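Long-range contacts in ABC transporter periplasmic-binding protein YtfQ (Mycobacterium smegmatis, PDB 6HBM), which probably binds carbohydrate for an ABC transporter and holds an arabinofuranose sugar in the cleft between its two lobes: residues 150-155 with 210-215; 104-109 with 157-162; 185-190 with 214-219; 122-127 with 161-166. All blocks are in the same frame, centred on the assembly; numbering follows the deposited sequence.

Contact 1 of 4, residues 150-155 with 210-215; sequences QLEGTT and FAQNDD. With AHR (alpha-L-arabinofuranose), chain J.
Gln150 and Leu151 pair in parallel with Phe210 and Ala211, and the ends of these two strands are the tightly packed part of the contact. Leu151 is bonded through both its backbone N and its backbone O: N donates to Phe210 O at 3.0 Å, and O accepts from Gln212 N at 3.3 Å. On one face of the sheet the side chains of Gln150 and Phe210 run alongside each other. The amide reaches forward because CG of Gln150 stands opposite its backbone N (chi1 179°), and OE1 arrives in the plane of the Phe210 ring, 3.4 Å from CD2 at its edge. The same OE1 accepts a weak hydrogen bond from Gln212 NE2, while Gln150 NE2 turns to Ser182. On the other face Leu151 CD1 rests against Ala211 CB at 4.0 Å. Gln212 OE1 accepts from Gly153 N at 2.8 Å, the donor above the carbonyl plane. The looser side begins at Glu152, partly exposed, whose CG only brushes Gln212 NE2 and whose OE1 bonds to Ser182. Asn213 ND2 instead donates to sugar O2 at 2.8 Å. Parallel strands whose C-terminal loops line a ligand cleft are typical of the alpha/beta lobes of periplasmic binding proteins.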
loop_
_atom_site.group_PDB
_atom_site.type_symbol
_atom_site.label_atom_id
_atom_site.label_comp_id
_atom_site.label_asym_id
_atom_site.label_seq_id
_atom_site.Cartn_x
_atom_site.Cartn_y
_atom_site.Cartn_z
ATOM N N GLN A 150 -2.096 -4.742 16.326
ATOM C CA GLN A 150 -2.039 -4.042 15.038
ATOM C C GLN A 150 -0.692 -3.378 14.826
ATOM O O GLN A 150 -0.281 -2.556 15.643
ATOM C CB GLN A 150 -3.150 -2.985 14.955
ATOM C CG GLN A 150 -3.169 -2.162 13.652
ATOM C CD GLN A 150 -4.471 -1.427 13.471
ATOM O OE1 GLN A 150 -5.189 -1.612 12.486
ATOM N NE2 GLN A 150 -4.796 -0.553 14.411
ATOM N N LEU A 151 -0.024 -3.707 13.705
ATOM C CA LEU A 151 1.244 -3.096 13.320
ATOM C C LEU A 151 0.844 -2.042 12.296
ATOM O O LEU A 151 0.524 -2.394 11.159
ATOM C CB LEU A 151 2.200 -4.148 12.734
ATOM C CG LEU A 151 2.607 -5.249 13.725
ATOM C CD1 LEU A 151 2.727 -6.581 13.050
ATOM C CD2 LEU A 151 3.902 -4.903 14.427
ATOM N N GLU A 152 0.717 -0.770 12.742
ATOM C CA GLU A 152 0.272 0.339 11.885
ATOM C C GLU A 152 1.336 0.773 10.881
ATOM O O GLU A 152 2.521 0.598 11.123
ATOM C CB GLU A 152 -0.144 1.571 12.722
ATOM C CG GLU A 152 -1.402 1.435 13.568
ATOM C CD GLU A 152 -1.697 2.690 14.376
ATOM O OE1 GLU A 152 -1.752 2.599 15.625
ATOM O OE2 GLU A 152 -1.858 3.772 13.762
ATOM N N GLY A 153 0.904 1.401 9.792
ATOM C CA GLY A 153 1.796 1.919 8.763
ATOM C C GLY A 153 2.411 3.244 9.157
ATOM O O GLY A 153 2.206 3.708 10.275
ATOM N N THR A 154 3.153 3.873 8.235
ATOM C CA THR A 154 3.775 5.180 8.480
ATOM C C THR A 154 2.684 6.208 8.892
ATOM O O THR A 154 1.629 6.287 8.260
ATOM C CB THR A 154 4.603 5.643 7.240
ATOM O OG1 THR A 154 5.726 4.772 7.042
ATOM C CG2 THR A 154 5.108 7.081 7.363
ATOM N N THR A 155 2.933 6.951 9.987
ATOM C CA THR A 155 1.998 7.945 10.519
ATOM C C THR A 155 1.841 9.093 9.519
ATOM O O THR A 155 2.818 9.778 9.232
ATOM C CB THR A 155 2.514 8.433 11.893
ATOM O OG1 THR A 155 2.650 7.305 12.762
ATOM C CG2 THR A 155 1.606 9.472 12.535
ATOM N N PHE A 210 -2.399 -8.152 13.017
ATOM C CA PHE A 210 -2.782 -7.529 11.749
ATOM C C PHE A 210 -1.691 -6.591 11.272
ATOM O O PHE A 210 -1.502 -5.520 11.858
ATOM C CB PHE A 210 -4.119 -6.779 11.882
ATOM C CG PHE A 210 -4.479 -5.883 10.708
ATOM C CD1 PHE A 210 -4.513 -6.385 9.413
ATOM C CD2 PHE A 210 -4.790 -4.541 10.905
ATOM C CE1 PHE A 210 -4.835 -5.554 8.342
ATOM C CE2 PHE A 210 -5.113 -3.716 9.830
ATOM C CZ PHE A 210 -5.133 -4.227 8.559
ATOM N N ALA A 211 -0.988 -6.974 10.197
ATOM C CA ALA A 211 0.087 -6.149 9.660
ATOM C C ALA A 211 -0.413 -5.394 8.454
ATOM O O ALA A 211 -0.824 -6.017 7.478
ATOM C CB ALA A 211 1.279 -7.015 9.294
ATOM N N GLN A 212 -0.367 -4.046 8.502
ATOM C CA GLN A 212 -0.853 -3.198 7.393
ATOM C C GLN A 212 0.000 -3.295 6.091
ATOM O O GLN A 212 -0.354 -2.693 5.077
ATOM C CB GLN A 212 -1.035 -1.735 7.840
ATOM C CG GLN A 212 -2.267 -1.540 8.711
ATOM C CD GLN A 212 -2.326 -0.151 9.279
ATOM O OE1 GLN A 212 -1.603 0.752 8.851
ATOM N NE2 GLN A 212 -3.168 0.055 10.281
ATOM N N ASN A 213 1.069 -4.089 6.088
ATOM C CA ASN A 213 1.836 -4.350 4.884
ATOM C C ASN A 213 2.639 -5.568 5.217
ATOM O O ASN A 213 3.278 -5.597 6.271
ATOM C CB ASN A 213 2.640 -3.111 4.439
ATOM C CG ASN A 213 4.098 -2.976 4.814
ATOM O OD1 ASN A 213 4.530 -3.179 5.954
ATOM N ND2 ASN A 213 4.896 -2.555 3.866
ATOM N N ASP A 214 2.495 -6.637 4.444
ATOM C CA ASP A 214 3.148 -7.898 4.803
ATOM C C ASP A 214 4.600 -7.735 5.282
ATOM O O ASP A 214 4.994 -8.476 6.162
ATOM C CB ASP A 214 3.036 -8.935 3.680
ATOM C CG ASP A 214 3.546 -8.494 2.332
ATOM O OD1 ASP A 214 4.178 -7.411 2.256
ATOM O OD2 ASP A 214 3.311 -9.224 1.345
ATOM N N ASP A 215 5.355 -6.740 4.764
ATOM C CA ASP A 215 6.739 -6.446 5.191
ATOM C C ASP A 215 6.880 -6.319 6.712
ATOM O O ASP A 215 7.795 -6.926 7.286
ATOM C CB ASP A 215 7.302 -5.175 4.507
ATOM C CG ASP A 215 8.260 -5.456 3.366
ATOM O OD1 ASP A 215 7.777 -5.850 2.267
ATOM O OD2 ASP A 215 9.494 -5.245 3.557
HETATM O O5 AHR J . 1.088 3.159 -0.518
HETATM C C5 AHR J . 0.930 1.753 -0.523
HETATM C C4 AHR J . 1.775 1.194 0.582
HETATM O O4 AHR J . 3.124 1.729 0.474
HETATM C C3 AHR J . 1.969 -0.314 0.582
HETATM O O3 AHR J . 0.888 -1.064 1.114
HETATM C C2 AHR J . 3.224 -0.423 1.433
HETATM O O2 AHR J . 3.765 -1.738 1.435
HETATM C C1 AHR J . 4.069 0.691 0.803
HETATM O O1 AHR J . 5.137 1.184 1.651
#

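Contact 2 of 4, residues 104-109 with 157-162; sequences TDRAVD and ADPAID. With AHR (alpha-L-arabinofuranose), chain J.
Arg106 lies across the first turn of helix 158-171 and can be followed outward atom by atom. Its CB faces Asp158 CB at 4.4 Å. CG, set beside the backbone N (chi1 -54°), lies 3.7 Å from Pro159 CD, and CD stays over the same ring carbon, the arginine chain crossing the proline at about a right angle. The extended chain carries NE to the sugar: it donates to O5 of the arabinofuranose at 2.8 Å in a nearly straight bond, with O5 in the guanidinium plane. NH1 donates to the ring oxygen O4, also at 2.8 Å. NH2 lies 3.4 Å from Ala157 CB and bonds to the carbonyl of Val82. Sugar O5 donates to Asp105 OD2 at 2.6 Å, so this hydroxyl is gripped by two residues, as donor to one and acceptor from the other. One residue on, Ala107 N makes a weak bond to Asp158 OD2, while Asp158 OD1 pairs with Arg84. The loop after strand 101-104 of the seven-stranded sheet thus meets, across the sugar, the helix that follows strand 146-152 of the six-stranded sheet, as in the closed, ligand-bound form of two-lobed periplasmic binding proteins; Phe124 of helix 124-138 packs against Asp158 and Pro159.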
loop_
_atom_site.group_PDB
_atom_site.type_symbol
_atom_site.label_atom_id
_atom_site.label_comp_id
_atom_site.label_asym_id
_atom_site.label_seq_id
_atom_site.Cartn_x
_atom_site.Cartn_y
_atom_site.Cartn_z
ATOM N N THR A 104 -0.716 8.739 -7.655
ATOM C CA THR A 104 -0.496 7.310 -7.572
ATOM C C THR A 104 -0.674 6.840 -6.128
ATOM O O THR A 104 -0.147 7.487 -5.217
ATOM C CB THR A 104 0.910 7.013 -8.092
ATOM O OG1 THR A 104 1.765 8.081 -7.697
ATOM C CG2 THR A 104 0.961 6.843 -9.610
ATOM N N ASP A 105 -1.390 5.692 -5.958
ATOM C CA ASP A 105 -1.782 4.925 -4.753
ATOM C C ASP A 105 -2.186 5.757 -3.516
ATOM O O ASP A 105 -3.328 5.591 -3.083
ATOM C CB ASP A 105 -0.747 3.848 -4.351
ATOM C CG ASP A 105 0.570 4.309 -3.753
ATOM O OD1 ASP A 105 0.954 5.464 -3.987
ATOM O OD2 ASP A 105 1.226 3.502 -3.081
ATOM N N ARG A 106 -1.309 6.640 -2.967
ATOM C CA ARG A 106 -1.610 7.459 -1.790
ATOM C C ARG A 106 -2.309 8.760 -2.196
ATOM O O ARG A 106 -1.952 9.353 -3.212
ATOM C CB ARG A 106 -0.327 7.747 -1.005
ATOM C CG ARG A 106 0.417 6.465 -0.652
ATOM C CD ARG A 106 1.463 6.645 0.413
ATOM N NE ARG A 106 2.159 5.394 0.697
ATOM C CZ ARG A 106 3.135 5.266 1.591
ATOM N NH1 ARG A 106 3.714 4.088 1.784
ATOM N NH2 ARG A 106 3.546 6.316 2.301
ATOM N N ALA A 107 -3.326 9.180 -1.415
ATOM C CA ALA A 107 -4.135 10.380 -1.669
ATOM C C ALA A 107 -3.559 11.639 -0.991
ATOM O O ALA A 107 -2.512 11.568 -0.343
ATOM C CB ALA A 107 -5.569 10.136 -1.197
ATOM N N VAL A 108 -4.227 12.798 -1.179
ATOM C CA VAL A 108 -3.809 14.066 -0.577
ATOM C C VAL A 108 -4.946 14.711 0.254
ATOM O O VAL A 108 -6.117 14.350 0.116
ATOM C CB VAL A 108 -3.217 15.050 -1.617
ATOM N N ASP A 109 -4.555 15.614 1.178
ATOM C CA ASP A 109 -5.429 16.438 2.022
ATOM C C ASP A 109 -5.201 17.828 1.464
ATOM O O ASP A 109 -4.210 18.498 1.805
ATOM C CB ASP A 109 -5.059 16.379 3.531
ATOM C CG ASP A 109 -5.609 17.520 4.400
ATOM O OD1 ASP A 109 -6.734 18.014 4.109
ATOM O OD2 ASP A 109 -4.915 17.921 5.367
ATOM N N ALA A 157 0.452 8.705 6.181
ATOM C CA ALA A 157 0.167 8.145 4.849
ATOM C C ALA A 157 -1.292 7.681 4.735
ATOM O O ALA A 157 -1.811 7.107 5.705
ATOM C CB ALA A 157 1.094 6.964 4.590
ATOM N N ASP A 158 -1.938 7.903 3.549
ATOM C CA ASP A 158 -3.332 7.494 3.279
ATOM C C ASP A 158 -3.586 6.011 3.600
ATOM O O ASP A 158 -4.505 5.739 4.367
ATOM C CB ASP A 158 -3.730 7.827 1.814
ATOM C CG ASP A 158 -5.199 7.600 1.373
ATOM O OD1 ASP A 158 -6.118 7.883 2.178
ATOM O OD2 ASP A 158 -5.420 7.190 0.194
ATOM N N PRO A 159 -2.771 5.038 3.123
ATOM C CA PRO A 159 -3.048 3.626 3.454
ATOM C C PRO A 159 -3.113 3.299 4.944
ATOM O O PRO A 159 -3.996 2.553 5.346
ATOM C CB PRO A 159 -1.913 2.858 2.744
ATOM C CG PRO A 159 -0.865 3.868 2.454
ATOM C CD PRO A 159 -1.629 5.136 2.194
ATOM N N ALA A 160 -2.218 3.881 5.754
ATOM C CA ALA A 160 -2.195 3.642 7.195
ATOM C C ALA A 160 -3.474 4.116 7.906
ATOM O O ALA A 160 -4.002 3.382 8.752
ATOM C CB ALA A 160 -0.988 4.318 7.820
ATOM N N ILE A 161 -3.979 5.337 7.550
ATOM C CA ILE A 161 -5.198 5.920 8.136
ATOM C C ILE A 161 -6.394 5.070 7.701
ATOM O O ILE A 161 -7.100 4.540 8.552
ATOM C CB ILE A 161 -5.371 7.405 7.727
ATOM N N ASP A 162 -6.565 4.888 6.376
ATOM C CA ASP A 162 -7.666 4.117 5.771
ATOM C C ASP A 162 -7.695 2.619 6.160
ATOM O O ASP A 162 -8.780 2.084 6.371
ATOM C CB ASP A 162 -7.674 4.280 4.221
ATOM C CG ASP A 162 -8.308 5.572 3.656
ATOM O OD1 ASP A 162 -8.774 6.410 4.458
ATOM O OD2 ASP A 162 -8.343 5.731 2.401
HETATM O O5 AHR J . 1.088 3.159 -0.518
HETATM C C5 AHR J . 0.930 1.753 -0.523
HETATM C C4 AHR J . 1.775 1.194 0.582
HETATM O O4 AHR J . 3.124 1.729 0.474
HETATM C C3 AHR J . 1.969 -0.314 0.582
HETATM O O3 AHR J . 0.888 -1.064 1.114
HETATM C C2 AHR J . 3.224 -0.423 1.433
HETATM O O2 AHR J . 3.765 -1.738 1.435
HETATM C C1 AHR J . 4.069 0.691 0.803
HETATM O O1 AHR J . 5.137 1.184 1.651
#

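Contact 3 of 4, residues 185-190 with 214-219; sequences GDFTRS and DDMGLG. With AHR (alpha-L-arabinofuranose), chain J.
This is a contact between a loop with the helix it leads into and the start of a second helix, within one lobe of the protein: residues 185-190, ending in the first turn of helix 189-202, lie against the opening turns of helix 214-226. Gly219 permits close backbone approach, its CA coming 3.5 Å from Arg189 O as a CA-H...O contact. Met216 packs into the loop, with CG against Thr188 O at 3.2 Å and SD 3.7 Å from Gly185 O. Its chain is extended as far as SD and then bends (chi3 -33°), which sets CE at the edge of the Phe187 ring, 3.9 Å from CD1; SD lies oblique to that ring, 5.4 Å from its centroid, in a Met-aromatic contact. At the outer end Arg189 reaches over the helix. Its NH1 forms a salt bridge with Asp215 OD2 at 3.2 Å, the guanidinium and carboxylate planes steeply inclined at 75°, while Leu218 CD1 lies over one face of the guanidinium. The other carboxylate oxygen, OD1, accepts from the backbone N of Gly30. Thr188 caps helix 189-202 through Gly191 N. One face of Phe187 looks to the ligand, whose C2 sits 4.0 Å above the ring plane, offset toward the rim. An aromatic ring laid against a sugar in this way is typical of carbohydrate-binding sites.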
loop_
_atom_site.group_PDB
_atom_site.type_symbol
_atom_site.label_atom_id
_atom_site.label_comp_id
_atom_site.label_asym_id
_atom_site.label_seq_id
_atom_site.Cartn_x
_atom_site.Cartn_y
_atom_site.Cartn_z
ATOM N N GLY A 185 4.892 1.077 12.743
ATOM C CA GLY A 185 6.109 0.375 12.354
ATOM C C GLY A 185 6.671 0.858 11.028
ATOM O O GLY A 185 7.475 0.155 10.425
ATOM N N ASP A 186 6.234 2.037 10.541
ATOM C CA ASP A 186 6.725 2.698 9.331
ATOM C C ASP A 186 6.776 1.843 7.998
ATOM O O ASP A 186 7.463 2.256 7.048
ATOM C CB ASP A 186 8.120 3.297 9.623
ATOM C CG ASP A 186 8.281 4.721 9.123
ATOM O OD1 ASP A 186 8.432 4.910 7.883
ATOM O OD2 ASP A 186 8.248 5.649 9.964
ATOM N N PHE A 187 5.988 0.739 7.898
ATOM C CA PHE A 187 5.958 -0.156 6.725
ATOM C C PHE A 187 7.325 -0.775 6.421
ATOM O O PHE A 187 7.701 -0.865 5.260
ATOM C CB PHE A 187 5.402 0.530 5.455
ATOM C CG PHE A 187 3.941 0.901 5.389
ATOM C CD1 PHE A 187 2.967 0.047 5.885
ATOM C CD2 PHE A 187 3.527 2.003 4.654
ATOM C CE1 PHE A 187 1.621 0.340 5.734
ATOM C CE2 PHE A 187 2.180 2.301 4.512
ATOM C CZ PHE A 187 1.235 1.465 5.049
ATOM N N THR A 188 8.066 -1.211 7.441
ATOM C CA THR A 188 9.377 -1.824 7.232
ATOM C C THR A 188 9.463 -3.117 7.993
ATOM O O THR A 188 8.652 -3.377 8.871
ATOM C CB THR A 188 10.503 -0.878 7.656
ATOM O OG1 THR A 188 10.273 -0.439 8.988
ATOM C CG2 THR A 188 10.635 0.310 6.742
ATOM N N ARG A 189 10.460 -3.925 7.667
ATOM C CA ARG A 189 10.686 -5.193 8.352
ATOM C C ARG A 189 11.329 -4.851 9.702
ATOM O O ARG A 189 10.980 -5.462 10.713
ATOM C CB ARG A 189 11.586 -6.132 7.511
ATOM C CG ARG A 189 10.884 -7.317 6.824
ATOM C CD ARG A 189 11.930 -8.329 6.352
ATOM N NE ARG A 189 11.468 -9.261 5.319
ATOM C CZ ARG A 189 11.302 -8.968 4.027
ATOM N NH1 ARG A 189 11.509 -7.729 3.582
ATOM N NH2 ARG A 189 10.901 -9.904 3.174
ATOM N N SER A 190 12.255 -3.858 9.717
ATOM C CA SER A 190 12.924 -3.412 10.945
ATOM C C SER A 190 11.897 -3.024 12.005
ATOM O O SER A 190 11.868 -3.613 13.091
ATOM C CB SER A 190 13.847 -2.225 10.663
ATOM O OG SER A 190 14.221 -1.535 11.851
ATOM N N ASP A 214 2.495 -6.637 4.444
ATOM C CA ASP A 214 3.148 -7.898 4.803
ATOM C C ASP A 214 4.600 -7.735 5.282
ATOM O O ASP A 214 4.994 -8.476 6.162
ATOM C CB ASP A 214 3.036 -8.935 3.680
ATOM C CG ASP A 214 3.546 -8.494 2.332
ATOM O OD1 ASP A 214 4.178 -7.411 2.256
ATOM O OD2 ASP A 214 3.311 -9.224 1.345
ATOM N N ASP A 215 5.355 -6.740 4.764
ATOM C CA ASP A 215 6.739 -6.446 5.191
ATOM C C ASP A 215 6.880 -6.319 6.712
ATOM O O ASP A 215 7.795 -6.926 7.286
ATOM C CB ASP A 215 7.302 -5.175 4.507
ATOM C CG ASP A 215 8.260 -5.456 3.366
ATOM O OD1 ASP A 215 7.777 -5.850 2.267
ATOM O OD2 ASP A 215 9.494 -5.245 3.557
ATOM N N MET A 216 5.981 -5.557 7.366
ATOM C CA MET A 216 5.994 -5.469 8.837
ATOM C C MET A 216 5.642 -6.844 9.446
ATOM O O MET A 216 6.287 -7.250 10.412
ATOM C CB MET A 216 5.029 -4.395 9.358
ATOM C CG MET A 216 5.541 -2.969 9.155
ATOM S SD MET A 216 4.363 -1.598 9.459
ATOM C CE MET A 216 2.769 -2.341 8.939
ATOM N N GLY A 217 4.677 -7.552 8.835
ATOM C CA GLY A 217 4.273 -8.905 9.219
ATOM C C GLY A 217 5.372 -9.954 9.101
ATOM O O GLY A 217 5.355 -10.969 9.802
ATOM N N LEU A 218 6.321 -9.733 8.188
ATOM C CA LEU A 218 7.468 -10.602 8.006
ATOM C C LEU A 218 8.434 -10.361 9.160
ATOM O O LEU A 218 8.726 -11.300 9.905
ATOM C CB LEU A 218 8.119 -10.405 6.628
ATOM C CG LEU A 218 7.254 -10.913 5.458
ATOM C CD1 LEU A 218 7.737 -10.380 4.114
ATOM C CD2 LEU A 218 7.214 -12.448 5.423
ATOM N N GLY A 219 8.797 -9.096 9.400
ATOM C CA GLY A 219 9.626 -8.734 10.549
ATOM C C GLY A 219 9.013 -9.228 11.853
ATOM O O GLY A 219 9.706 -9.681 12.769
HETATM O O5 AHR J . 1.088 3.159 -0.518
HETATM C C5 AHR J . 0.930 1.753 -0.523
HETATM C C4 AHR J . 1.775 1.194 0.582
HETATM O O4 AHR J . 3.124 1.729 0.474
HETATM C C3 AHR J . 1.969 -0.314 0.582
HETATM O O3 AHR J . 0.888 -1.064 1.114
HETATM C C2 AHR J . 3.224 -0.423 1.433
HETATM O O2 AHR J . 3.765 -1.738 1.435
HETATM C C1 AHR J . 4.069 0.691 0.803
HETATM O O1 AHR J . 5.137 1.184 1.651
#

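Contact 4 of 4, residues 122-127 with 161-166; sequences ADFIEE and IDRKTG. With AHR (alpha-L-arabinofuranose), chain J.
The start of helix 124-138 and the second and third turns of helix 158-171 come closest at Ile125 and Gly166, whose CA atoms are 4.4 Å apart and joined by a CA-H...O contact from Gly166 CA to Ile125 O. The first helix follows strand 118-121 of the seven-stranded sheet, the second strand 146-152 of the six-stranded one. One part of the contact gathers around Asp162, where methylenes and the isoleucine chain pack and the carboxylate is paired with Arg84. Here Ile125 CG1 lies against Asp162 CB at 3.7 Å, and Phe124 CB meets the same Asp162 CB at 3.6 Å. Phe124 then turns its ring toward Arg163: ring and guanidinium planes are almost perpendicular, at 89°, and NH2 comes obliquely to CD1 at 3.7 Å. One face of that ring is covered over its centre by the carbonyl oxygen of Ala122. The inner part is a salt bridge. Arg163 runs out extended from CG to NE, and its NH2 donates to Glu127 OE1 at 2.7 Å, meeting the oxygen nearly along its C-O bond direction. OE1 takes two bonds from the one guanidinium, the second, from NE, weak. The guanidinium is shared with the ligand: NH1 donates to sugar O3 at 2.8 Å, O3 lying in the guanidinium plane, and NH2 adds a weak bond. Glu127 is thus a second-shell residue that fixes the rotation of a first-shell arginine, and its carboxylate probably stabilises the positive charge while NH1 stays directed at the sugar hydroxyl.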
loop_
_atom_site.group_PDB
_atom_site.type_symbol
_atom_site.label_atom_id
_atom_site.label_comp_id
_atom_site.label_asym_id
_atom_site.label_seq_id
_atom_site.Cartn_x
_atom_site.Cartn_y
_atom_site.Cartn_z
ATOM N N ALA A 122 -5.576 2.051 -4.894
ATOM C CA ALA A 122 -6.394 0.940 -4.413
ATOM C C ALA A 122 -7.357 1.402 -3.330
ATOM O O ALA A 122 -7.187 2.526 -2.838
ATOM C CB ALA A 122 -5.471 -0.132 -3.857
ATOM N N ASP A 123 -8.369 0.554 -2.952
ATOM C CA ASP A 123 -9.306 0.907 -1.859
ATOM C C ASP A 123 -8.822 0.329 -0.523
ATOM O O ASP A 123 -9.247 -0.757 -0.092
ATOM C CB ASP A 123 -10.765 0.493 -2.130
ATOM C CG ASP A 123 -11.730 1.035 -1.073
ATOM O OD1 ASP A 123 -11.539 2.197 -0.625
ATOM O OD2 ASP A 123 -12.659 0.299 -0.683
ATOM N N PHE A 124 -7.976 1.109 0.147
ATOM C CA PHE A 124 -7.362 0.726 1.405
ATOM C C PHE A 124 -8.381 0.399 2.491
ATOM O O PHE A 124 -8.152 -0.523 3.273
ATOM C CB PHE A 124 -6.413 1.830 1.863
ATOM C CG PHE A 124 -5.381 2.211 0.836
ATOM C CD1 PHE A 124 -4.606 1.242 0.214
ATOM C CD2 PHE A 124 -5.226 3.529 0.444
ATOM C CE1 PHE A 124 -3.674 1.588 -0.768
ATOM C CE2 PHE A 124 -4.278 3.879 -0.517
ATOM C CZ PHE A 124 -3.506 2.907 -1.120
ATOM N N ILE A 125 -9.529 1.103 2.510
ATOM C CA ILE A 125 -10.582 0.840 3.496
ATOM C C ILE A 125 -11.066 -0.623 3.322
ATOM O O ILE A 125 -10.995 -1.384 4.285
ATOM C CB ILE A 125 -11.742 1.885 3.423
ATOM C CG1 ILE A 125 -11.252 3.315 3.726
ATOM C CG2 ILE A 125 -12.865 1.516 4.386
ATOM C CD1 ILE A 125 -11.206 4.242 2.538
ATOM N N GLU A 126 -11.469 -1.038 2.092
ATOM C CA GLU A 126 -11.897 -2.420 1.891
ATOM C C GLU A 126 -10.765 -3.401 2.145
ATOM O O GLU A 126 -11.040 -4.466 2.688
ATOM C CB GLU A 126 -12.552 -2.684 0.533
ATOM C CG GLU A 126 -14.042 -3.003 0.631
ATOM C CD GLU A 126 -14.406 -4.471 0.765
ATOM O OE1 GLU A 126 -14.875 -4.880 1.848
ATOM O OE2 GLU A 126 -14.275 -5.204 -0.238
ATOM N N GLU A 127 -9.491 -3.046 1.830
ATOM C CA GLU A 127 -8.369 -3.953 2.129
ATOM C C GLU A 127 -8.342 -4.266 3.645
ATOM O O GLU A 127 -8.292 -5.446 4.028
ATOM C CB GLU A 127 -7.031 -3.378 1.650
ATOM C CG GLU A 127 -6.900 -3.421 0.138
ATOM C CD GLU A 127 -5.661 -2.762 -0.434
ATOM O OE1 GLU A 127 -4.865 -2.199 0.353
ATOM O OE2 GLU A 127 -5.486 -2.815 -1.675
ATOM N N ILE A 161 -3.979 5.337 7.550
ATOM C CA ILE A 161 -5.198 5.920 8.136
ATOM C C ILE A 161 -6.394 5.070 7.701
ATOM O O ILE A 161 -7.100 4.540 8.552
ATOM C CB ILE A 161 -5.371 7.405 7.727
ATOM N N ASP A 162 -6.565 4.888 6.376
ATOM C CA ASP A 162 -7.666 4.117 5.771
ATOM C C ASP A 162 -7.695 2.619 6.160
ATOM O O ASP A 162 -8.780 2.084 6.371
ATOM C CB ASP A 162 -7.674 4.280 4.221
ATOM C CG ASP A 162 -8.308 5.572 3.656
ATOM O OD1 ASP A 162 -8.774 6.410 4.458
ATOM O OD2 ASP A 162 -8.343 5.731 2.401
ATOM N N ARG A 163 -6.543 1.949 6.269
ATOM C CA ARG A 163 -6.532 0.521 6.644
ATOM C C ARG A 163 -6.980 0.294 8.069
ATOM O O ARG A 163 -7.730 -0.644 8.334
ATOM C CB ARG A 163 -5.157 -0.118 6.416
ATOM C CG ARG A 163 -4.931 -0.398 4.946
ATOM C CD ARG A 163 -3.495 -0.650 4.539
ATOM N NE ARG A 163 -3.418 -0.969 3.111
ATOM C CZ ARG A 163 -2.295 -1.206 2.444
ATOM N NH1 ARG A 163 -1.121 -1.167 3.065
ATOM N NH2 ARG A 163 -2.334 -1.478 1.144
ATOM N N LYS A 164 -6.498 1.144 8.982
ATOM C CA LYS A 164 -6.834 1.122 10.414
ATOM C C LYS A 164 -8.368 1.216 10.568
ATOM O O LYS A 164 -8.976 0.368 11.234
ATOM C CB LYS A 164 -6.126 2.319 11.109
ATOM C CG LYS A 164 -6.292 2.426 12.610
ATOM C CD LYS A 164 -5.589 3.672 13.144
ATOM C CE LYS A 164 -5.421 3.624 14.649
ATOM N NZ LYS A 164 -4.632 4.780 15.147
ATOM N N THR A 165 -8.972 2.235 9.891
ATOM C CA THR A 165 -10.416 2.544 9.847
ATOM C C THR A 165 -11.242 1.356 9.334
ATOM O O THR A 165 -12.284 1.027 9.911
ATOM C CB THR A 165 -10.660 3.763 8.912
ATOM O OG1 THR A 165 -9.739 4.803 9.225
ATOM C CG2 THR A 165 -12.073 4.306 8.998
ATOM N N GLY A 166 -10.793 0.767 8.230
ATOM C CA GLY A 166 -11.463 -0.373 7.621
ATOM C C GLY A 166 -11.411 -1.613 8.482
ATOM O O GLY A 166 -12.421 -2.291 8.664
HETATM O O5 AHR J . 1.088 3.159 -0.518
HETATM C C5 AHR J . 0.930 1.753 -0.523
HETATM C C4 AHR J . 1.775 1.194 0.582
HETATM O O4 AHR J . 3.124 1.729 0.474
HETATM C C3 AHR J . 1.969 -0.314 0.582
HETATM O O3 AHR J . 0.888 -1.064 1.114
HETATM C C2 AHR J . 3.224 -0.423 1.433
HETATM O O2 AHR J . 3.765 -1.738 1.435
HETATM C C1 AHR J . 4.069 0.691 0.803
HETATM O O1 AHR J . 5.137 1.184 1.651
#

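In the fold
The four contacts form two pairs around one sugar. Contacts 1 and 3, with centres 7 Å apart, share Asp214 and Asp215 and are linked where Glu152 O lies 2.9 Å from Gly185 N, a probable hydrogen bond. Contacts 2 and 4, 9 Å apart, share Ile161 and Asp162 on helix 158-171. The pairs also touch each other: contact 1 meets contact 4, centres 11 Å apart, through Glu152 and Lys164, and Phe187 CD2 of contact 3 lies 3.6 Å from Arg106 NH1 of contact 2. Around the arabinofuranose stand Asn213 from contact 1, Asp105 and Arg106 from contact 2, the Phe187 ring from contact 3 and Arg163 from contact 4; Asp241, Ser29 and Glu28 are further hydrogen-bond partners of the sugar.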